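Side-chain contact in FACT complex subunit SPT16 (Ashbya gossypii, PDB 6A8M), which probably acts, as part of the FACT complex, as a histone chaperone that reorganizes nucleosomes during transcription, replication and repair: residues A[318-323]-A[352-357]. Residues are numbered along the deposited sequence; the frame is centred on the assembly and turned at random.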
ATOM      1  N   TYR A 318      14.808  22.020  -8.652  1.00 15.58           N
ATOM      2  CA  TYR A 318      13.862  21.746  -7.578  1.00 15.85           C
ATOM      3  C   TYR A 318      12.605  22.591  -7.730  1.00 17.56           C
ATOM      4  O   TYR A 318      11.495  22.112  -7.483  1.00 15.77           O
ATOM      5  CB  TYR A 318      14.488  21.972  -6.203  1.00 15.31           C
ATOM      6  CG  TYR A 318      13.479  21.658  -5.120  1.00 15.25           C
ATOM      7  CD1 TYR A 318      13.258  20.351  -4.716  1.00 16.43           C
ATOM      8  CD2 TYR A 318      12.691  22.654  -4.562  1.00 14.44           C
ATOM      9  CE1 TYR A 318      12.299  20.045  -3.748  1.00 14.32           C
ATOM     10  CE2 TYR A 318      11.733  22.361  -3.584  1.00 16.45           C
ATOM     11  CZ  TYR A 318      11.548  21.047  -3.188  1.00 16.39           C
ATOM     12  OH  TYR A 318      10.601  20.723  -2.239  1.00 16.28           O
ATOM     13  N   ASP A 319      12.760  23.855  -8.125  1.00 16.82           N
ATOM     14  CA  ASP A 319      11.584  24.682  -8.384  1.00 15.93           C
ATOM     15  C   ASP A 319      10.707  24.054  -9.451  1.00 17.21           C
ATOM     16  O   ASP A 319       9.476  24.033  -9.323  1.00 18.20           O
ATOM     17  CB  ASP A 319      12.001  26.089  -8.815  1.00 18.19           C
ATOM     18  CG  ASP A 319      12.606  26.899  -7.684  1.00 20.74           C
ATOM     19  OD1 ASP A 319      12.393  26.533  -6.501  1.00 18.47           O
ATOM     20  OD2 ASP A 319      13.276  27.911  -7.991  1.00 21.36           O
ATOM     21  N   PHE A 320      11.327  23.561 -10.523  1.00 17.12           N
ATOM     22  CA  PHE A 320      10.582  22.879 -11.578  1.00 16.89           C
ATOM     23  C   PHE A 320       9.888  21.630 -11.056  1.00 16.17           C
ATOM     24  O   PHE A 320       8.728  21.373 -11.394  1.00 17.13           O
ATOM     25  CB  PHE A 320      11.508  22.510 -12.737  1.00 15.27           C
ATOM     26  CG  PHE A 320      10.879  21.535 -13.679  1.00 17.45           C
ATOM     27  CD1 PHE A 320       9.946  21.971 -14.591  1.00 19.68           C
ATOM     28  CD2 PHE A 320      11.157  20.168 -13.587  1.00 19.53           C
ATOM     29  CE1 PHE A 320       9.333  21.077 -15.445  1.00 20.07           C
ATOM     30  CE2 PHE A 320      10.537  19.269 -14.427  1.00 19.33           C
ATOM     31  CZ  PHE A 320       9.628  19.720 -15.349  1.00 18.90           C
ATOM     32  N   LEU A 321      10.587  20.827 -10.244  1.00 14.05           N
ATOM     33  CA  LEU A 321       9.988  19.610  -9.701  1.00 13.60           C
ATOM     34  C   LEU A 321       8.693  19.919  -8.959  1.00 14.77           C
ATOM     35  O   LEU A 321       7.703  19.191  -9.096  1.00 14.47           O
ATOM     36  CB  LEU A 321      10.989  18.910  -8.776  1.00 15.88           C
ATOM     37  CG  LEU A 321      10.559  17.647  -8.046  1.00 17.56           C
ATOM     38  CD1 LEU A 321      10.265  16.544  -9.052  1.00 16.54           C
ATOM     39  CD2 LEU A 321      11.669  17.229  -7.087  1.00 18.62           C
ATOM     40  N   LEU A 322       8.668  21.020  -8.196  1.00 16.21           N
ATOM     41  CA  LEU A 322       7.433  21.432  -7.529  1.00 16.28           C
ATOM     42  C   LEU A 322       6.326  21.731  -8.527  1.00 16.52           C
ATOM     43  O   LEU A 322       5.169  21.332  -8.320  1.00 18.93           O
ATOM     44  CB  LEU A 322       7.676  22.671  -6.671  1.00 18.14           C
ATOM     45  CG  LEU A 322       8.365  22.485  -5.335  1.00 18.60           C
ATOM     46  CD1 LEU A 322       8.572  23.867  -4.690  1.00 18.65           C
ATOM     47  CD2 LEU A 322       7.556  21.555  -4.426  1.00 18.55           C
ATOM     48  N   LEU A 323       6.655  22.473  -9.589  1.00 14.05           N
ATOM     49  CA  LEU A 323       5.676  22.821 -10.617  1.00 16.70           C
ATOM     50  C   LEU A 323       5.160  21.582 -11.326  1.00 17.41           C
ATOM     51  O   LEU A 323       3.975  21.500 -11.663  1.00 17.49           O
ATOM     52  CB  LEU A 323       6.303  23.785 -11.629  1.00 18.20           C
ATOM     53  CG  LEU A 323       6.710  25.146 -11.048  1.00 19.23           C
ATOM     54  CD1 LEU A 323       7.361  26.029 -12.081  1.00 21.52           C
ATOM     55  CD2 LEU A 323       5.475  25.830 -10.464  1.00 22.55           C
ATOM     56  N   SER A 352       8.527  20.339 -22.308  1.00 20.05           N
ATOM     57  CA  SER A 352       8.261  21.750 -22.544  1.00 21.57           C
ATOM     58  C   SER A 352       9.262  22.634 -21.814  1.00 21.89           C
ATOM     59  O   SER A 352       9.820  23.571 -22.400  1.00 25.11           O
ATOM     60  CB  SER A 352       6.846  22.101 -22.094  1.00 23.11           C
ATOM     61  OG  SER A 352       6.573  23.449 -22.422  1.00 26.91           O
ATOM     62  N   LYS A 353       9.459  22.385 -20.523  1.00 21.52           N
ATOM     63  CA  LYS A 353      10.167  23.312 -19.652  1.00 24.34           C
ATOM     64  C   LYS A 353      11.610  22.919 -19.371  1.00 24.37           C
ATOM     65  O   LYS A 353      12.457  23.805 -19.216  1.00 27.00           O
ATOM     66  CB  LYS A 353       9.425  23.437 -18.319  1.00 26.80           C
ATOM     67  CG  LYS A 353       7.912  23.607 -18.464  1.00 30.99           C
ATOM     68  CD  LYS A 353       7.560  24.971 -19.011  1.00 32.91           C
ATOM     69  CE  LYS A 353       6.096  25.304 -18.721  1.00 35.51           C
ATOM     70  NZ  LYS A 353       5.734  26.666 -19.214  1.00 38.55           N
ATOM     71  N   LYS A 354      11.921  21.621 -19.304  1.00 21.36           N
ATOM     72  CA  LYS A 354      13.212  21.154 -18.791  1.00 19.76           C
ATOM     73  C   LYS A 354      13.645  19.893 -19.526  1.00 19.80           C
ATOM     74  O   LYS A 354      13.772  18.817 -18.927  1.00 19.77           O
ATOM     75  CB  LYS A 354      13.115  20.881 -17.291  1.00 20.85           C
ATOM     76  CG  LYS A 354      13.005  22.104 -16.409  1.00 24.35           C
ATOM     77  CD  LYS A 354      14.229  23.003 -16.549  1.00 24.96           C
ATOM     78  CE  LYS A 354      14.329  23.977 -15.404  1.00 25.89           C
ATOM     79  NZ  LYS A 354      15.480  24.910 -15.590  1.00 29.00           N
ATOM     80  N   PRO A 355      13.923  19.994 -20.825  1.00 20.13           N
ATOM     81  CA  PRO A 355      14.303  18.786 -21.572  1.00 19.85           C
ATOM     82  C   PRO A 355      15.601  18.158 -21.085  1.00 19.89           C
ATOM     83  O   PRO A 355      15.804  16.946 -21.273  1.00 18.41           O
ATOM     84  CB  PRO A 355      14.404  19.287 -23.019  1.00 24.01           C
ATOM     85  CG  PRO A 355      14.606  20.773 -22.903  1.00 24.61           C
ATOM     86  CD  PRO A 355      13.832  21.179 -21.695  1.00 22.96           C
ATOM     87  N   GLU A 356      16.460  18.921 -20.411  1.00 19.67           N
ATOM     88  CA  GLU A 356      17.646  18.329 -19.799  1.00 21.70           C
ATOM     89  C   GLU A 356      17.305  17.307 -18.724  1.00 19.73           C
ATOM     90  O   GLU A 356      18.185  16.524 -18.339  1.00 19.50           O
ATOM     91  CB  GLU A 356      18.533  19.419 -19.203  1.00 22.06           C
ATOM     92  CG  GLU A 356      17.838  20.235 -18.132  1.00 22.27           C
ATOM     93  CD  GLU A 356      17.314  21.561 -18.676  1.00 25.12           C
ATOM     94  OE1 GLU A 356      17.644  22.606 -18.078  1.00 26.41           O
ATOM     95  OE2 GLU A 356      16.588  21.561 -19.706  1.00 22.13           O
ATOM     96  N   LEU A 357      16.058  17.294 -18.236  1.00 16.05           N
ATOM     97  CA  LEU A 357      15.579  16.360 -17.216  1.00 15.12           C
ATOM     98  C   LEU A 357      14.773  15.195 -17.789  1.00 15.82           C
ATOM     99  O   LEU A 357      14.353  14.317 -17.022  1.00 15.69           O
ATOM    100  CB  LEU A 357      14.717  17.105 -16.191  1.00 16.28           C
ATOM    101  CG  LEU A 357      15.388  18.217 -15.383  1.00 18.53           C
ATOM    102  CD1 LEU A 357      14.422  18.742 -14.291  1.00 16.48           C
ATOM    103  CD2 LEU A 357      16.695  17.720 -14.790  1.00 18.11           C
TER
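Phe320 reaches from helix 312-332, which packs on strands 394-405 and 412-424 of the peptidase M24-like (pita-bread) domain of Spt16, to the C-terminal end of helix 339-353 and the turn after it. With CG anti to the backbone N (chi1 166°), the side chain extends outward from its helix and runs antiparallel alongside the Lys354 chain. Its CB lies near the lysine chain, 4.0 Å from Lys354 CG. At the ring the approach tightens: Phe320 CG is 3.5 Å from that same Lys354 CG. This methylene sits over one face in a CH-pi contact, 3.7 Å from the ring centroid. The CD1-CE1 side of the ring is met obliquely by Lys353, whose CB comes within 3.7 Å of Phe320 CE1. Along the other side, CD2 and CE2 meet the methyl CD1 of Leu357. Ile350 and Phe401, from helix 339-353 and strand 394-405, also touch both Phe320 and Leu357, tying the contact to that strand. Replacing Phe320 by an alanine is likely to open a gap beside Leu357 and leave the Lys354 methylenes without the ring they lie on. Lys354 has left helical geometry, and the bend of its chain at chi2 (-61°) brings its CE beside Phe320 CB, while NZ leads on beyond the ring. At the far end of the ring, Phe320 CZ comes within 4.2 Å of Lys354 CB.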